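Local coordinates for protein ribosomal RNA small subunit methyltransferase E (Legionella pneumophila, PDB 5O95) that probably methylates the N3 atom of a specific uridine in 16S ribosomal RNA, with S-adenosyl-L-methionine as methyl donor, at residues H84-I89 with T111-E116; E168-I173 with Y185-P190; L172-A177 with L194-E199; A177-W182 with P217-P222. All blocks are in the same frame, centred on the assembly; numbering follows the deposited sequence. Where two conformers were deposited one is given.

Contact 1: H84-I89 with T111-E116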
# COMPACT_ATOMS: atom_id res chain seq x y z
N HIS B 84 -13.68 9.69 4.80
CA HIS B 84 -14.24 9.80 3.46
C HIS B 84 -13.09 10.19 2.54
O HIS B 84 -12.61 11.33 2.59
CB HIS B 84 -15.34 10.85 3.42
CG HIS B 84 -16.01 10.97 2.09
ND1 HIS B 84 -17.07 11.81 1.87
CD2 HIS B 84 -15.78 10.34 0.91
CE1 HIS B 84 -17.47 11.70 0.62
NE2 HIS B 84 -16.70 10.82 0.01
N LEU B 85 -12.65 9.24 1.71
CA LEU B 85 -11.55 9.42 0.78
C LEU B 85 -12.11 9.87 -0.56
O LEU B 85 -13.00 9.23 -1.10
CB LEU B 85 -10.85 8.07 0.56
CG LEU B 85 -9.81 8.13 -0.57
CD1 LEU B 85 -8.67 9.14 -0.28
CD2 LEU B 85 -9.26 6.72 -0.84
N ALA B 86 -11.56 10.97 -1.08
CA ALA B 86 -11.89 11.45 -2.42
C ALA B 86 -10.62 11.25 -3.23
O ALA B 86 -9.62 11.93 -2.99
CB ALA B 86 -12.30 12.93 -2.39
N GLN B 87 -10.62 10.25 -4.12
CA GLN B 87 -9.42 9.81 -4.81
C GLN B 87 -9.54 10.23 -6.27
O GLN B 87 -10.48 9.80 -6.95
CB GLN B 87 -9.29 8.28 -4.73
CG GLN B 87 -8.04 7.72 -5.41
CD GLN B 87 -6.75 8.03 -4.65
OE1 GLN B 87 -6.79 8.33 -3.47
NE2 GLN B 87 -5.61 7.98 -5.34
N ALA B 88 -8.59 11.03 -6.74
CA ALA B 88 -8.65 11.48 -8.13
C ALA B 88 -8.51 10.28 -9.06
O ALA B 88 -7.74 9.35 -8.80
CB ALA B 88 -7.53 12.48 -8.38
N ILE B 89 -9.28 10.30 -10.16
CA ILE B 89 -9.20 9.21 -11.12
C ILE B 89 -7.85 9.23 -11.81
O ILE B 89 -7.16 10.25 -11.88
CB ILE B 89 -10.39 9.23 -12.11
CG1 ILE B 89 -10.42 10.54 -12.90
CG2 ILE B 89 -11.69 9.02 -11.35
CD1 ILE B 89 -11.48 10.55 -14.02
N THR B 111 -15.18 8.49 -2.76
CA THR B 111 -15.70 9.22 -3.92
C THR B 111 -14.63 9.28 -5.01
O THR B 111 -13.55 9.83 -4.77
CB THR B 111 -16.12 10.65 -3.55
OG1 THR B 111 -17.21 10.61 -2.62
CG2 THR B 111 -16.54 11.44 -4.80
N PRO B 112 -14.86 8.72 -6.19
CA PRO B 112 -13.95 8.99 -7.31
C PRO B 112 -14.05 10.46 -7.67
O PRO B 112 -15.14 11.02 -7.77
CB PRO B 112 -14.50 8.09 -8.44
CG PRO B 112 -15.36 7.05 -7.72
CD PRO B 112 -15.94 7.79 -6.56
N LEU B 113 -12.89 11.10 -7.81
CA LEU B 113 -12.82 12.55 -7.94
C LEU B 113 -12.29 12.91 -9.32
O LEU B 113 -11.35 12.29 -9.81
CB LEU B 113 -11.90 13.12 -6.86
CG LEU B 113 -11.93 14.63 -6.63
CD1 LEU B 113 -13.32 15.10 -6.16
CD2 LEU B 113 -10.86 15.02 -5.62
N ILE B 114 -12.90 13.92 -9.94
CA ILE B 114 -12.42 14.48 -11.20
C ILE B 114 -11.87 15.86 -10.88
O ILE B 114 -12.57 16.69 -10.30
CB ILE B 114 -13.54 14.54 -12.25
CG1 ILE B 114 -14.19 13.16 -12.38
CG2 ILE B 114 -12.96 15.02 -13.57
CD1 ILE B 114 -15.54 13.19 -13.09
N THR B 115 -10.60 16.08 -11.23
CA THR B 115 -9.92 17.34 -11.02
C THR B 115 -9.28 17.76 -12.33
O THR B 115 -9.26 17.00 -13.30
CB THR B 115 -8.86 17.24 -9.91
OG1 THR B 115 -7.67 16.66 -10.45
CG2 THR B 115 -9.35 16.40 -8.75
N GLU B 116 -8.76 18.99 -12.33
CA GLU B 116 -8.32 19.63 -13.56
C GLU B 116 -7.14 18.90 -14.19
O GLU B 116 -7.05 18.79 -15.42
CB GLU B 116 -7.98 21.09 -13.28
CG GLU B 116 -7.52 21.90 -14.48
CD GLU B 116 -7.34 23.38 -14.16
OE1 GLU B 116 -8.33 24.05 -13.81
OE2 GLU B 116 -6.19 23.87 -14.23
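Four backbone hydrogen bonds lace 84-89 to 111-116 as parallel neighbours, pairing Ala86 with Thr111, Gln87 with Pro112 and Ala88 with Leu113. Thr111 N gives to Leu85 O at 2.8 Å, Thr111 O takes Gln87 N, Gln87 O takes Leu113 N, and Leu113 O takes Ile89 N. In the third, Leu113 N lies 48° out of the plane of the Gln87 carbonyl. Proline suits position 112, where neither its N nor its O bonds to this neighbour and its CA makes a CA-H...O contact with Gln87 O (3.6 Å). One side-chain hydrogen bond is added: His84 NE2 meets Thr111 OG1 at 2.7 Å, the hydroxyl coming to the ring edge near its plane. Either could donate. Thr111 turns OG1 opposite its carbonyl carbon (chi1 -64°), on the side of the histidine. With ND1 bonded to Glu168, the imidazole is gripped at both nitrogens, which fixes its rotation.

The strands are the two arms of a beta-alpha-beta unit, strand 82-88, helix 94-104, strand 109-114, in the parallel sheet of the SPOUT methyltransferase domain.

Apolar contacts are few. On the side of Ala86, Ala88 and Leu113, the small methyl of Ala86 leaves room for Leu113, whose CD2 approaches Ala86 CB to 4.1 Å; Phe162 packs over this pair. Beyond the strand end, Ile89 CG2 crosses Pro112 CB (4.2 Å) and Ile89 CD1 reaches Ile114 CG1.

Contact 2: E168-I173 with Y185-P190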
# COMPACT_ATOMS: atom_id res chain seq x y z
N GLU B 168 -17.63 16.85 6.79
CA GLU B 168 -16.80 16.20 7.79
C GLU B 168 -16.15 17.23 8.72
O GLU B 168 -15.85 18.36 8.31
CB GLU B 168 -15.72 15.35 7.11
CG GLU B 168 -16.21 14.04 6.49
CD GLU B 168 -16.90 14.23 5.15
OE1 GLU B 168 -16.79 15.33 4.57
OE2 GLU B 168 -17.54 13.27 4.66
N HIS B 169 -15.93 16.83 9.97
CA HIS B 169 -15.42 17.77 10.97
C HIS B 169 -13.99 18.18 10.69
O HIS B 169 -13.59 19.32 11.00
CB HIS B 169 -15.53 17.19 12.38
CG HIS B 169 -16.93 17.12 12.90
ND1 HIS B 169 -17.22 17.18 14.25
CD2 HIS B 169 -18.11 17.01 12.26
CE1 HIS B 169 -18.53 17.09 14.42
NE2 HIS B 169 -19.10 16.99 13.23
N LEU B 170 -13.19 17.29 10.14
CA LEU B 170 -11.82 17.58 9.75
C LEU B 170 -11.70 17.37 8.25
O LEU B 170 -12.16 16.35 7.73
CB LEU B 170 -10.85 16.65 10.49
CG LEU B 170 -9.36 16.78 10.11
CD1 LEU B 170 -8.83 18.17 10.43
CD2 LEU B 170 -8.56 15.70 10.83
N LYS B 171 -11.12 18.34 7.55
CA LYS B 171 -11.05 18.30 6.10
C LYS B 171 -9.61 18.53 5.67
O LYS B 171 -9.03 19.57 5.97
CB LYS B 171 -12.00 19.33 5.48
CG LYS B 171 -13.46 19.04 5.82
CD LYS B 171 -14.44 20.02 5.17
CE LYS B 171 -14.43 21.37 5.87
NZ LYS B 171 -15.67 22.17 5.53
N LEU B 172 -9.03 17.52 5.02
CA LEU B 172 -7.62 17.54 4.67
C LEU B 172 -7.43 17.33 3.18
O LEU B 172 -8.23 16.66 2.52
CB LEU B 172 -6.87 16.45 5.42
CG LEU B 172 -6.97 16.52 6.93
CD1 LEU B 172 -6.34 15.26 7.52
CD2 LEU B 172 -6.29 17.76 7.47
N ILE B 173 -6.36 17.90 2.65
CA ILE B 173 -6.00 17.69 1.26
C ILE B 173 -4.50 17.43 1.21
O ILE B 173 -3.72 18.14 1.85
CB ILE B 173 -6.42 18.89 0.38
CG1 ILE B 173 -6.03 18.67 -1.09
CG2 ILE B 173 -5.89 20.20 0.96
CD1 ILE B 173 -6.73 19.65 -2.01
N TYR B 185 -2.92 18.34 13.27
CA TYR B 185 -4.35 18.34 13.03
C TYR B 185 -5.06 17.45 14.04
O TYR B 185 -4.50 16.44 14.48
CB TYR B 185 -4.67 17.84 11.61
CG TYR B 185 -4.15 18.76 10.54
CD1 TYR B 185 -4.58 20.08 10.47
CD2 TYR B 185 -3.22 18.32 9.61
CE1 TYR B 185 -4.11 20.94 9.50
CE2 TYR B 185 -2.73 19.18 8.63
CZ TYR B 185 -3.20 20.48 8.58
OH TYR B 185 -2.72 21.34 7.61
N PRO B 186 -6.29 17.80 14.43
CA PRO B 186 -7.07 16.99 15.39
C PRO B 186 -7.68 15.76 14.72
O PRO B 186 -8.89 15.68 14.43
CB PRO B 186 -8.13 17.99 15.88
CG PRO B 186 -8.39 18.84 14.67
CD PRO B 186 -7.02 19.02 14.02
N VAL B 187 -6.83 14.76 14.46
CA VAL B 187 -7.27 13.52 13.82
C VAL B 187 -7.91 12.66 14.90
O VAL B 187 -7.22 12.02 15.70
CB VAL B 187 -6.12 12.80 13.11
CG1 VAL B 187 -6.65 11.56 12.41
CG2 VAL B 187 -5.43 13.73 12.10
N GLN B 188 -9.23 12.66 14.94
CA GLN B 188 -10.01 11.98 15.96
C GLN B 188 -11.43 11.86 15.45
O GLN B 188 -11.83 12.59 14.54
CB GLN B 188 -10.00 12.79 17.27
CG GLN B 188 -10.55 14.18 17.11
CD GLN B 188 -10.22 15.06 18.30
OE1 GLN B 188 -9.06 15.24 18.65
NE2 GLN B 188 -11.26 15.59 18.94
N PRO B 189 -12.22 10.94 16.00
CA PRO B 189 -13.62 10.83 15.60
C PRO B 189 -14.32 12.16 15.81
O PRO B 189 -13.92 12.95 16.67
CB PRO B 189 -14.17 9.75 16.54
CG PRO B 189 -12.98 8.91 16.85
CD PRO B 189 -11.83 9.88 16.96
N PRO B 190 -15.41 12.42 15.07
CA PRO B 190 -16.16 11.45 14.25
C PRO B 190 -15.58 11.11 12.88
O PRO B 190 -15.55 9.93 12.52
CB PRO B 190 -17.53 12.12 14.08
CG PRO B 190 -17.25 13.59 14.16
CD PRO B 190 -16.08 13.74 15.12
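Leu170 and Leu172 extend from one strand onto the loop 185-190, and no hydrogen bond joins the segments. With CG opposite its backbone N (chi1 176°), Leu170 reaches the loop, and its two methyls divide the contact: CD1 lies 4.1 Å from Pro186 CD, and CD2 meets Pro186 O at 3.6 Å and Val187 CG2 at 3.9 Å. Leu172 takes a different first torsion, CG opposite the carbonyl carbon (chi1 -58°), which places CD2 above the centre of the Tyr185 ring, 3.8 Å from the centroid, a CH-pi contact. The tyrosine can lend that face to a leucine while its OH bonds to Pro217 O.

The loop belongs to the connection between strands 170-174 and 191-196, adjacent parallel strands of the SPOUT-type sheet. Pro186 is the centre of an inverse gamma turn, in which Val187 N bonds to Tyr185 O; the bend brings Tyr185, Pro186 and Val187 against Leu170. Helix 227-242 adds Leu238 against Leu172 and Val187. At the exposed end, Pro190, after a cis peptide bond, makes a CH-pi contact, CG 3.6 Å from the centroid of the His169 imidazole; the side chains cross at about a right angle, the flat ring offering a face to the compact proline.

Contact 3: L172-A177 with L194-E199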
# COMPACT_ATOMS: atom_id res chain seq x y z
N LEU B 172 -9.03 17.52 5.02
CA LEU B 172 -7.62 17.54 4.67
C LEU B 172 -7.43 17.33 3.18
O LEU B 172 -8.23 16.66 2.52
CB LEU B 172 -6.87 16.45 5.42
CG LEU B 172 -6.97 16.52 6.93
CD1 LEU B 172 -6.34 15.26 7.52
CD2 LEU B 172 -6.29 17.76 7.47
N ILE B 173 -6.36 17.90 2.65
CA ILE B 173 -6.00 17.69 1.26
C ILE B 173 -4.50 17.43 1.21
O ILE B 173 -3.72 18.14 1.85
CB ILE B 173 -6.42 18.89 0.38
CG1 ILE B 173 -6.03 18.67 -1.09
CG2 ILE B 173 -5.89 20.20 0.96
CD1 ILE B 173 -6.73 19.65 -2.01
N LEU B 174 -4.10 16.39 0.48
CA LEU B 174 -2.68 16.11 0.28
C LEU B 174 -2.12 17.12 -0.72
O LEU B 174 -2.32 16.99 -1.93
CB LEU B 174 -2.47 14.68 -0.22
CG LEU B 174 -2.42 13.60 0.85
CD1 LEU B 174 -2.14 12.27 0.20
CD2 LEU B 174 -1.34 13.94 1.86
N HIS B 175 -1.42 18.13 -0.20
CA HIS B 175 -0.84 19.16 -1.04
C HIS B 175 0.30 19.81 -0.28
O HIS B 175 0.16 20.07 0.92
CB HIS B 175 -1.88 20.22 -1.42
CG HIS B 175 -1.42 21.16 -2.49
ND1 HIS B 175 -1.19 22.50 -2.25
CD2 HIS B 175 -1.13 20.96 -3.79
CE1 HIS B 175 -0.77 23.08 -3.36
NE2 HIS B 175 -0.73 22.17 -4.32
N PRO B 176 1.42 20.10 -0.94
CA PRO B 176 2.63 20.50 -0.20
C PRO B 176 2.59 21.93 0.32
O PRO B 176 3.14 22.20 1.39
CB PRO B 176 3.75 20.32 -1.24
CG PRO B 176 3.18 19.44 -2.30
CD PRO B 176 1.71 19.75 -2.34
N ALA B 177 1.98 22.86 -0.43
CA ALA B 177 2.05 24.27 -0.08
C ALA B 177 1.43 24.52 1.28
O ALA B 177 0.26 24.19 1.52
CB ALA B 177 1.36 25.11 -1.15
N LEU B 194 -10.69 13.44 3.16
CA LEU B 194 -9.32 13.50 2.66
C LEU B 194 -9.36 13.51 1.14
O LEU B 194 -9.87 12.57 0.53
CB LEU B 194 -8.54 12.27 3.12
CG LEU B 194 -7.14 12.07 2.55
CD1 LEU B 194 -6.22 13.17 3.05
CD2 LEU B 194 -6.65 10.68 2.93
N ILE B 195 -8.79 14.56 0.55
CA ILE B 195 -8.66 14.69 -0.90
C ILE B 195 -7.25 14.26 -1.29
O ILE B 195 -6.26 14.84 -0.83
CB ILE B 195 -8.91 16.13 -1.35
CG1 ILE B 195 -10.36 16.53 -1.04
CG2 ILE B 195 -8.66 16.26 -2.85
CD1 ILE B 195 -10.68 17.95 -1.39
N ILE B 196 -7.16 13.26 -2.16
CA ILE B 196 -5.91 12.89 -2.82
C ILE B 196 -6.06 13.25 -4.28
O ILE B 196 -6.95 12.71 -4.96
CB ILE B 196 -5.63 11.39 -2.67
CG1 ILE B 196 -5.73 11.04 -1.19
CG2 ILE B 196 -4.29 11.02 -3.32
CD1 ILE B 196 -4.71 10.12 -0.73
N GLY B 197 -5.22 14.16 -4.77
CA GLY B 197 -5.27 14.58 -6.14
C GLY B 197 -4.45 13.69 -7.06
O GLY B 197 -3.86 12.69 -6.66
N PRO B 198 -4.42 14.06 -8.34
CA PRO B 198 -3.62 13.31 -9.31
C PRO B 198 -2.15 13.63 -9.13
O PRO B 198 -1.76 14.55 -8.41
CB PRO B 198 -4.12 13.85 -10.66
CG PRO B 198 -4.49 15.29 -10.34
CD PRO B 198 -5.04 15.26 -8.92
N GLU B 199 -1.32 12.85 -9.83
CA GLU B 199 0.12 13.02 -9.72
C GLU B 199 0.55 14.43 -10.10
O GLU B 199 1.51 14.95 -9.52
CB GLU B 199 0.85 11.94 -10.51
CG GLU B 199 0.37 10.55 -10.11
CD GLU B 199 1.44 9.47 -10.13
OE1 GLU B 199 2.36 9.55 -10.97
OE2 GLU B 199 1.33 8.53 -9.30
O HOH W 1 -2.75 14.98 -3.72
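Strands 172-174 and 194-196 run parallel at 18° to each other, with Leu172 paired to Leu194 and Ile173 to Ile195. Ile195 N bonds to Leu172 O at 2.9 Å, and Leu174 N to Ile195 O at 3.0 Å. Past the last pair the chains part, and a water bridges them, donating to Leu174 O (2.7 Å) and accepting from Gly197 N (2.8 Å). Both residues contact S-adenosyl-L-methionine when it is bound.

On one face, Ile173 CG1 rests 3.8 Å from Ile195 CB. Ile173 has CG1 opposite its backbone N (chi1 180°), which carries that branch and CD1 across to the neighbouring isoleucine. Beta-branched residues suit these extended, buried positions. On the other face, Leu194 CD1 reaches Leu172 CB at 4.1 Å. At the strand ends Leu174 and Ile196 lie side by side, pointing the same way, and their CD1 methyls come close, but Leu174 was modelled in two conformers and the shortness of this contact is doubtful.

Helix 227-242 covers Leu174, Leu194 and Ile196, whereas helix 159-165 packs on Ile195 from the opposite face. Strand 82-88 continues the sheet beyond Leu194, and strand 216-218 flanks Ile173.

Contact 4: A177-W182 with P217-P222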
# COMPACT_ATOMS: atom_id res chain seq x y z
N ALA B 177 1.98 22.86 -0.43
CA ALA B 177 2.05 24.27 -0.08
C ALA B 177 1.43 24.52 1.28
O ALA B 177 0.26 24.19 1.52
CB ALA B 177 1.36 25.11 -1.15
N PHE B 178 2.24 25.09 2.19
CA PHE B 178 1.83 25.41 3.55
C PHE B 178 1.35 24.19 4.32
O PHE B 178 0.57 24.31 5.26
CB PHE B 178 0.79 26.54 3.59
CG PHE B 178 1.24 27.79 2.89
CD1 PHE B 178 2.03 28.70 3.55
CD2 PHE B 178 0.88 28.04 1.58
CE1 PHE B 178 2.46 29.86 2.91
CE2 PHE B 178 1.30 29.19 0.93
CZ PHE B 178 2.09 30.10 1.60
N SER B 179 1.82 23.01 3.92
CA SER B 179 1.37 21.78 4.53
C SER B 179 1.83 21.68 5.99
O SER B 179 2.83 22.29 6.40
CB SER B 179 1.88 20.56 3.75
OG SER B 179 3.30 20.50 3.74
N LYS B 180 1.06 20.93 6.76
CA LYS B 180 1.42 20.52 8.11
C LYS B 180 1.31 19.00 8.18
O LYS B 180 0.69 18.37 7.32
CB LYS B 180 0.48 21.16 9.15
CG LYS B 180 0.49 22.69 9.14
CD LYS B 180 -0.50 23.26 10.14
CE LYS B 180 -0.60 24.79 10.02
NZ LYS B 180 0.70 25.46 10.24
N THR B 181 1.93 18.40 9.19
CA THR B 181 1.91 16.95 9.30
C THR B 181 0.71 16.51 10.14
O THR B 181 -0.03 17.33 10.69
CB THR B 181 3.20 16.39 9.93
OG1 THR B 181 3.16 16.55 11.35
CG2 THR B 181 4.43 17.09 9.37
N TRP B 182 0.54 15.20 10.25
CA TRP B 182 -0.58 14.65 11.02
C TRP B 182 -0.57 15.14 12.46
O TRP B 182 -1.63 15.20 13.10
CB TRP B 182 -0.52 13.12 10.97
CG TRP B 182 0.67 12.54 11.71
CD1 TRP B 182 1.90 12.24 11.19
CD2 TRP B 182 0.74 12.19 13.10
NE1 TRP B 182 2.73 11.74 12.17
CE2 TRP B 182 2.03 11.70 13.35
CE3 TRP B 182 -0.18 12.25 14.15
CZ2 TRP B 182 2.44 11.27 14.61
CZ3 TRP B 182 0.23 11.82 15.41
CH2 TRP B 182 1.52 11.34 15.63
N PRO B 217 -3.97 21.62 4.27
CA PRO B 217 -2.98 20.83 3.53
C PRO B 217 -2.18 19.89 4.42
O PRO B 217 -1.65 20.30 5.46
CB PRO B 217 -2.07 21.89 2.90
CG PRO B 217 -2.21 23.10 3.80
CD PRO B 217 -3.64 23.05 4.31
N LEU B 218 -2.07 18.64 4.00
CA LEU B 218 -1.37 17.60 4.74
C LEU B 218 -0.15 17.13 3.94
O LEU B 218 -0.22 16.98 2.72
CB LEU B 218 -2.30 16.41 4.94
CG LEU B 218 -1.74 15.20 5.67
CD1 LEU B 218 -1.41 15.57 7.10
CD2 LEU B 218 -2.76 14.06 5.63
N SER B 219 0.96 16.93 4.63
CA SER B 219 2.13 16.31 4.03
C SER B 219 2.27 14.88 4.52
O SER B 219 1.74 14.50 5.57
CB SER B 219 3.41 17.08 4.38
OG SER B 219 3.60 17.14 5.79
N LEU B 220 3.02 14.08 3.75
CA LEU B 220 3.32 12.70 4.09
C LEU B 220 4.78 12.38 3.72
O LEU B 220 5.06 11.45 2.98
CB LEU B 220 2.36 11.71 3.44
CG LEU B 220 0.92 11.70 3.99
CD1 LEU B 220 0.03 10.83 3.11
CD2 LEU B 220 0.84 11.25 5.45
N GLY B 221 5.70 13.18 4.26
CA GLY B 221 7.12 12.97 4.06
C GLY B 221 7.72 13.67 2.86
O GLY B 221 7.03 14.29 2.04
N PRO B 222 9.04 13.59 2.72
CA PRO B 222 9.75 14.32 1.67
C PRO B 222 9.87 13.59 0.34
O PRO B 222 10.40 14.17 -0.61
CB PRO B 222 11.13 14.50 2.29
CG PRO B 222 11.34 13.22 2.99
CD PRO B 222 9.98 12.88 3.62
O HOH W 2 4.44 19.52 6.25
O HOH W 3 1.74 13.67 8.22
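Pro217 packs its ring against the turn at Ala177 to Ser179, with CG 3.4 Å from Phe178 O and 3.5 Å from Ala177 O. Its carbonyl receives Lys180 N at 3.1 Å and the hydroxyl of Tyr185. Proline suits this place: its compact ring fits into the bend, and lacking an N-H costs nothing where the bond across uses the carbonyl. Leu218 directs its backbone CA at Lys180 O, and its side chain, with CG opposite the backbone N (chi1 178°), bends CD1 back to within 3.5 Å of that same oxygen and 3.7 Å of Trp182 N. Ser219 N then bonds to Lys180 O at 3.1 Å, standing 36° out of the carbonyl plane. This closes a single Lys180-Leu218 bridge.

The Ser219 hydroxyl shares a water with Ser179: it donates to Ser179 OG and lies 2.6 Å from Ser219 OG. Small hydroxyl residues fit this partly exposed seam, and Ser179 OG is also held by Pro176 O. A second water accepts from Trp182 N and donates to Ser219 O, while the indole NE1 hydrogen-bonds to the backbone O of Ala240 of the second subunit. Leu220 turns its side chain to Leu174 and helix 227-242. Gly221 has a positive phi, 90°, readily adopted without a side chain. Leu220 and Gly221 line the S-adenosyl-L-methionine site, built in SPOUT methyltransferases from C-terminal loops of the knotted fold at the dimer interface.

Overall arrangement
All four contacts belong to the six-stranded parallel sheet of the methyltransferase domain or to loops leading from it. Contact 1 comes first along the chain and closes before the others open; contacts 2 and 3 start from strand 170-174, and contact 4 crosses both in sequence. In the sheet, contact 1 adjoins contact 3 through strands 82-88 and 191-196, their centres about 10 Å apart. Contact 4 lies about 9 Å from contact 3, centre to centre, on the strand 216-218 side, and contact 2 about 14 Å from either. Contacts 3 and 4 together bring Leu174, Gly197, Leu220 and Gly221 to one end of the sheet, where the cofactor binds.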